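Local structure of hydroxylase (2OR0) at residues E34-Q39 and A89-A94; R189-I194 and D215-P220. The protein is a putative flavin-dependent hydroxylase of the acyl-CoA dehydrogenase family, which probably uses a reduced flavin and molecular oxygen to hydroxylate its substrate. One frame throughout, in Å; residues are numbered along the deposited sequence.

Contact 1. Residues E34-Q39 and A89-A94; sequences EEIRGQ and AALDGA
D92, whose CB lies 3.9 Å from I36 CG2, has its carboxylate held on its own side of the contact: OD2 is hydrogen-bonded to S95 OG, and the side chain N-caps helix 93-102. What meets I36 is therefore the apolar base of D92. The CG2 branch of I36, anti to the backbone N (chi1 -70° for CG1), touches the CB atoms of both D92 and L91, the latter also at 3.9 Å. The I36 and L91 side chains cross at about a right angle, and their ends meet where I36 CD1 comes within 4.1 Å of L91 CD1. I29 of helix 24-31 touches both, and L56 of helix 51-60 packs on I36. On the more exposed side R37 crosses L91 obliquely, its CG 3.6 Å from L91 O and its NH1 3.5 Å from L91 CD2. The bend at chi3 (-62°) turns the guanidinium back along its helix, where E34 N lies 3.8 Å above the guanidinium plane, offset from its centre. Mostly apolar contacts thus join the two segments, with the R37 guanidinium at the side, while the buried carboxylate finds its polar partners at a helix start, which would probably stabilise its negative charge.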
loop_
_atom_site.group_PDB
_atom_site.type_symbol
_atom_site.label_atom_id
_atom_site.label_comp_id
_atom_site.label_asym_id
_atom_site.label_seq_id
_atom_site.Cartn_x
_atom_site.Cartn_y
_atom_site.Cartn_z
ATOM N N GLU A 34 -7.209 -18.912 -9.045
ATOM C CA GLU A 34 -7.781 -18.922 -10.381
ATOM C C GLU A 34 -9.014 -18.026 -10.443
ATOM O O GLU A 34 -9.271 -17.413 -11.473
ATOM C CB GLU A 34 -8.124 -20.352 -10.818
ATOM C CG GLU A 34 -9.049 -21.096 -9.823
ATOM C CD GLU A 34 -8.328 -22.123 -8.928
ATOM O OE1 GLU A 34 -7.536 -21.739 -8.014
ATOM O OE2 GLU A 34 -8.588 -23.335 -9.147
ATOM N N GLU A 35 -9.758 -17.939 -9.333
ATOM C CA GLU A 35 -10.934 -17.059 -9.251
ATOM C C GLU A 35 -10.503 -15.590 -9.242
ATOM O O GLU A 35 -11.152 -14.748 -9.847
ATOM C CB GLU A 35 -11.794 -17.364 -8.016
ATOM C CG GLU A 35 -12.660 -18.650 -8.107
ATOM C CD GLU A 35 -11.991 -19.878 -7.468
ATOM O OE1 GLU A 35 -10.829 -20.181 -7.803
ATOM O OE2 GLU A 35 -12.627 -20.545 -6.615
ATOM N N ILE A 36 -9.404 -15.298 -8.549
ATOM C CA ILE A 36 -8.854 -13.949 -8.506
ATOM C C ILE A 36 -8.383 -13.494 -9.907
ATOM O O ILE A 36 -8.736 -12.395 -10.362
ATOM C CB ILE A 36 -7.741 -13.825 -7.447
ATOM C CG1 ILE A 36 -8.362 -13.915 -6.050
ATOM C CG2 ILE A 36 -6.970 -12.494 -7.609
ATOM C CD1 ILE A 36 -7.362 -14.023 -4.906
ATOM N N ARG A 37 -7.609 -14.344 -10.581
ATOM C CA ARG A 37 -7.176 -14.070 -11.946
ATOM C C ARG A 37 -8.407 -13.925 -12.840
ATOM O O ARG A 37 -8.423 -13.102 -13.746
ATOM C CB ARG A 37 -6.218 -15.163 -12.467
ATOM C CG ARG A 37 -4.871 -15.187 -11.729
ATOM C CD ARG A 37 -3.859 -16.119 -12.384
ATOM N NE ARG A 37 -4.355 -17.495 -12.361
ATOM C CZ ARG A 37 -3.942 -18.453 -11.525
ATOM N NH1 ARG A 37 -2.984 -18.218 -10.624
ATOM N NH2 ARG A 37 -4.494 -19.665 -11.604
ATOM N N GLY A 38 -9.444 -14.705 -12.534
ATOM C CA GLY A 38 -10.702 -14.690 -13.267
ATOM C C GLY A 38 -11.481 -13.379 -13.232
ATOM O O GLY A 38 -12.265 -13.123 -14.144
ATOM N N GLN A 39 -11.299 -12.554 -12.196
ATOM C CA GLN A 39 -12.013 -11.269 -12.107
ATOM C C GLN A 39 -11.228 -10.071 -12.665
ATOM O O GLN A 39 -11.790 -8.992 -12.852
ATOM C CB GLN A 39 -12.425 -10.965 -10.668
ATOM C CG GLN A 39 -13.514 -11.874 -10.093
ATOM C CD GLN A 39 -14.768 -11.894 -10.941
ATOM O OE1 GLN A 39 -15.146 -12.932 -11.470
ATOM N NE2 GLN A 39 -15.411 -10.744 -11.084
ATOM N N ALA A 89 -0.789 -9.472 -5.105
ATOM C CA ALA A 89 -0.342 -8.564 -6.186
ATOM C C ALA A 89 0.140 -9.307 -7.425
ATOM O O ALA A 89 -0.114 -8.849 -8.555
ATOM C CB ALA A 89 0.715 -7.597 -5.695
ATOM N N ALA A 90 0.796 -10.461 -7.231
ATOM C CA ALA A 90 1.242 -11.285 -8.372
ATOM C C ALA A 90 0.082 -11.944 -9.123
ATOM O O ALA A 90 0.219 -12.300 -10.296
ATOM C CB ALA A 90 2.304 -12.340 -7.936
ATOM N N LEU A 91 -1.062 -12.092 -8.473
ATOM C CA LEU A 91 -2.247 -12.649 -9.130
ATOM C C LEU A 91 -3.066 -11.602 -9.890
ATOM O O LEU A 91 -3.561 -11.876 -10.973
ATOM C CB LEU A 91 -3.168 -13.364 -8.112
ATOM C CG LEU A 91 -2.649 -14.572 -7.329
ATOM C CD1 LEU A 91 -3.690 -15.062 -6.323
ATOM C CD2 LEU A 91 -2.269 -15.678 -8.294
ATOM N N ASP A 92 -3.258 -10.432 -9.281
ATOM C CA ASP A 92 -4.003 -9.317 -9.899
ATOM C C ASP A 92 -3.492 -8.097 -9.179
ATOM O O ASP A 92 -3.645 -7.995 -7.972
ATOM C CB ASP A 92 -5.537 -9.467 -9.693
ATOM C CG ASP A 92 -6.338 -8.196 -10.101
ATOM O OD1 ASP A 92 -6.098 -7.653 -11.202
ATOM O OD2 ASP A 92 -7.216 -7.740 -9.315
ATOM N N GLY A 93 -2.836 -7.199 -9.914
ATOM C CA GLY A 93 -2.232 -6.025 -9.330
ATOM C C GLY A 93 -3.184 -5.130 -8.558
ATOM O O GLY A 93 -2.824 -4.614 -7.496
ATOM N N ALA A 94 -4.385 -4.919 -9.096
ATOM C CA ALA A 94 -5.393 -4.106 -8.407
ATOM C C ALA A 94 -5.758 -4.683 -7.036
ATOM O O ALA A 94 -5.789 -3.970 -6.070
ATOM C CB ALA A 94 -6.653 -3.939 -9.269
#

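Contact 2. Residues R189-I194 and D215-P220; sequences RTDYQI and DGAFVP
D191 and A217 meet through small groups: the A217 methyl CB lies 3.8 Å from D191 O and 4.0 Å from D191 CB, so one methyl rests against both backbone and side chain of the aspartate. With CG anti to its own carbonyl carbon (chi1 -75°), the carboxylate of D191 swings clear of that carbonyl and extends along strand 217-220. There a single water closes the gap, donating to D191 OD2 at 2.8 Å and to F218 O at 2.7 Å. The angle between these acceptors at the water oxygen is about 103°, close to tetrahedral, so both its protons serve the bridge. Further out, the short 3-10 turn 189-191 sets the position of D191, closed by Y192 N bonding to R189 O at 3.3 Å. R189 CA sits over one face of the Y192 ring, offset toward its rim, and I194 CD1 lies 3.4 Å above the centre of the R189 guanidinium. The same arginine gives NH1 to the carbonyl oxygens of D159 and C161, fixing its far end. On the other side, A217 and V219 are backbone-bonded to L148 and Y146, which holds F218 O in place for the water. Both also touch L187, as does Y192, so the two segments share a support in strand 182-188. G216 and A217 together face L148 as a classic beta bulge, just where the chain turns a corner between strands 210-214 and 217-220. Bulge, corner and 3-10 turn lie at the margin of a largely antiparallel sheet, consistent with the central beta domain of the acyl-CoA dehydrogenase fold.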
loop_
_atom_site.group_PDB
_atom_site.type_symbol
_atom_site.label_atom_id
_atom_site.label_comp_id
_atom_site.label_asym_id
_atom_site.label_seq_id
_atom_site.Cartn_x
_atom_site.Cartn_y
_atom_site.Cartn_z
ATOM N N ARG A 189 -19.145 6.778 5.355
ATOM C CA ARG A 189 -19.379 7.030 3.923
ATOM C C ARG A 189 -20.550 7.980 3.707
ATOM O O ARG A 189 -20.624 8.703 2.711
ATOM C CB ARG A 189 -19.629 5.720 3.166
ATOM C CG ARG A 189 -19.862 5.914 1.685
ATOM C CD ARG A 189 -19.179 4.857 0.871
ATOM N NE ARG A 189 -19.908 4.620 -0.369
ATOM C CZ ARG A 189 -19.721 3.570 -1.162
ATOM N NH1 ARG A 189 -18.809 2.646 -0.860
ATOM N NH2 ARG A 189 -20.443 3.445 -2.268
ATOM N N THR A 190 -21.466 7.952 4.666
ATOM C CA THR A 190 -22.584 8.872 4.710
ATOM C C THR A 190 -22.156 10.357 4.722
ATOM O O THR A 190 -22.915 11.244 4.280
ATOM C CB THR A 190 -23.476 8.521 5.933
ATOM O OG1 THR A 190 -24.821 8.896 5.630
ATOM C CG2 THR A 190 -22.995 9.212 7.193
ATOM N N ASP A 191 -20.939 10.623 5.203
ATOM C CA ASP A 191 -20.455 11.986 5.326
ATOM C C ASP A 191 -19.530 12.463 4.199
ATOM O O ASP A 191 -18.945 13.529 4.303
ATOM C CB ASP A 191 -19.782 12.183 6.677
ATOM C CG ASP A 191 -20.796 12.283 7.841
ATOM O OD1 ASP A 191 -22.023 12.370 7.581
ATOM O OD2 ASP A 191 -20.349 12.284 9.017
ATOM N N TYR A 192 -19.406 11.689 3.125
ATOM C CA TYR A 192 -18.629 12.165 1.955
ATOM C C TYR A 192 -19.188 11.659 0.645
ATOM O O TYR A 192 -20.110 10.846 0.611
ATOM C CB TYR A 192 -17.121 11.846 2.080
ATOM C CG TYR A 192 -16.794 10.363 2.276
ATOM C CD1 TYR A 192 -16.697 9.494 1.188
ATOM C CD2 TYR A 192 -16.575 9.845 3.549
ATOM C CE1 TYR A 192 -16.398 8.145 1.361
ATOM C CE2 TYR A 192 -16.282 8.505 3.741
ATOM C CZ TYR A 192 -16.192 7.653 2.645
ATOM O OH TYR A 192 -15.895 6.314 2.835
ATOM N N GLN A 193 -18.607 12.162 -0.433
ATOM C CA GLN A 193 -19.063 11.867 -1.775
ATOM C C GLN A 193 -17.887 11.288 -2.566
ATOM O O GLN A 193 -16.796 11.842 -2.560
ATOM C CB GLN A 193 -19.590 13.163 -2.453
ATOM C CG GLN A 193 -19.980 13.001 -3.936
ATOM C CD GLN A 193 -19.847 14.290 -4.808
ATOM O OE1 GLN A 193 -20.159 14.271 -6.025
ATOM N NE2 GLN A 193 -19.390 15.391 -4.201
ATOM N N ILE A 194 -18.154 10.182 -3.241
ATOM C CA ILE A 194 -17.220 9.536 -4.165
ATOM C C ILE A 194 -17.477 10.175 -5.535
ATOM O O ILE A 194 -18.598 10.111 -6.045
ATOM C CB ILE A 194 -17.462 7.993 -4.231
ATOM C CG1 ILE A 194 -17.147 7.318 -2.878
ATOM C CG2 ILE A 194 -16.618 7.340 -5.334
ATOM C CD1 ILE A 194 -17.590 5.827 -2.770
ATOM N N ASP A 215 -18.033 18.479 1.865
ATOM C CA ASP A 215 -18.504 19.881 1.840
ATOM C C ASP A 215 -18.460 20.578 3.208
ATOM O O ASP A 215 -18.243 21.801 3.281
ATOM C CB ASP A 215 -19.927 19.988 1.253
ATOM C CG ASP A 215 -19.943 19.938 -0.268
ATOM O OD1 ASP A 215 -18.868 20.110 -0.875
ATOM O OD2 ASP A 215 -21.030 19.704 -0.861
ATOM N N GLY A 216 -18.654 19.809 4.282
ATOM C CA GLY A 216 -18.591 20.323 5.656
ATOM C C GLY A 216 -19.188 19.292 6.605
ATOM O O GLY A 216 -20.359 19.397 7.016
ATOM N N ALA A 217 -18.381 18.274 6.916
ATOM C CA ALA A 217 -18.770 17.179 7.783
ATOM C C ALA A 217 -18.175 17.396 9.157
ATOM O O ALA A 217 -16.980 17.671 9.296
ATOM C CB ALA A 217 -18.296 15.865 7.216
ATOM N N PHE A 218 -19.014 17.264 10.179
ATOM C CA PHE A 218 -18.532 17.341 11.548
ATOM C C PHE A 218 -17.818 16.035 11.906
ATOM O O PHE A 218 -18.366 14.951 11.692
ATOM C CB PHE A 218 -19.684 17.582 12.539
ATOM C CG PHE A 218 -19.270 17.438 13.983
ATOM C CD1 PHE A 218 -18.450 18.393 14.577
ATOM C CD2 PHE A 218 -19.689 16.338 14.739
ATOM C CE1 PHE A 218 -18.056 18.269 15.919
ATOM C CE2 PHE A 218 -19.299 16.209 16.075
ATOM C CZ PHE A 218 -18.484 17.160 16.656
ATOM N N VAL A 219 -16.608 16.168 12.446
ATOM C CA VAL A 219 -15.822 15.020 12.900
ATOM C C VAL A 219 -15.495 15.195 14.399
ATOM O O VAL A 219 -14.755 16.108 14.777
ATOM C CB VAL A 219 -14.507 14.838 12.066
ATOM C CG1 VAL A 219 -13.724 13.604 12.557
ATOM C CG2 VAL A 219 -14.808 14.708 10.554
ATOM N N PRO A 220 -16.080 14.338 15.254
ATOM C CA PRO A 220 -15.791 14.360 16.704
ATOM C C PRO A 220 -14.307 14.153 17.027
ATOM O O PRO A 220 -13.596 13.497 16.243
ATOM C CB PRO A 220 -16.628 13.194 17.261
ATOM C CG PRO A 220 -17.115 12.407 16.066
ATOM C CD PRO A 220 -17.072 13.310 14.875
HETATM O O HOH W 1 -17.833 12.997 9.953
#

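In the fold
Contact 1 comes first along the chain and closes before contact 2 opens. Their centres are 32 Å apart and their nearest atoms about 16 Å, so they do not touch. Contact 1 joins helix 33-46 to the junction of helices 78-91 and 93-102, in the N-terminal helical part; contact 2 lies at the edge of the mixed sheet that follows. No helix or strand is shared, yet A94 of contact 1 touches T207, which sits in the loop between the two segments of contact 2. Helical and beta parts therefore meet between them, in keeping with the helical, beta, helical order of acyl-CoA dehydrogenases, whose C-terminal helices complete the chain.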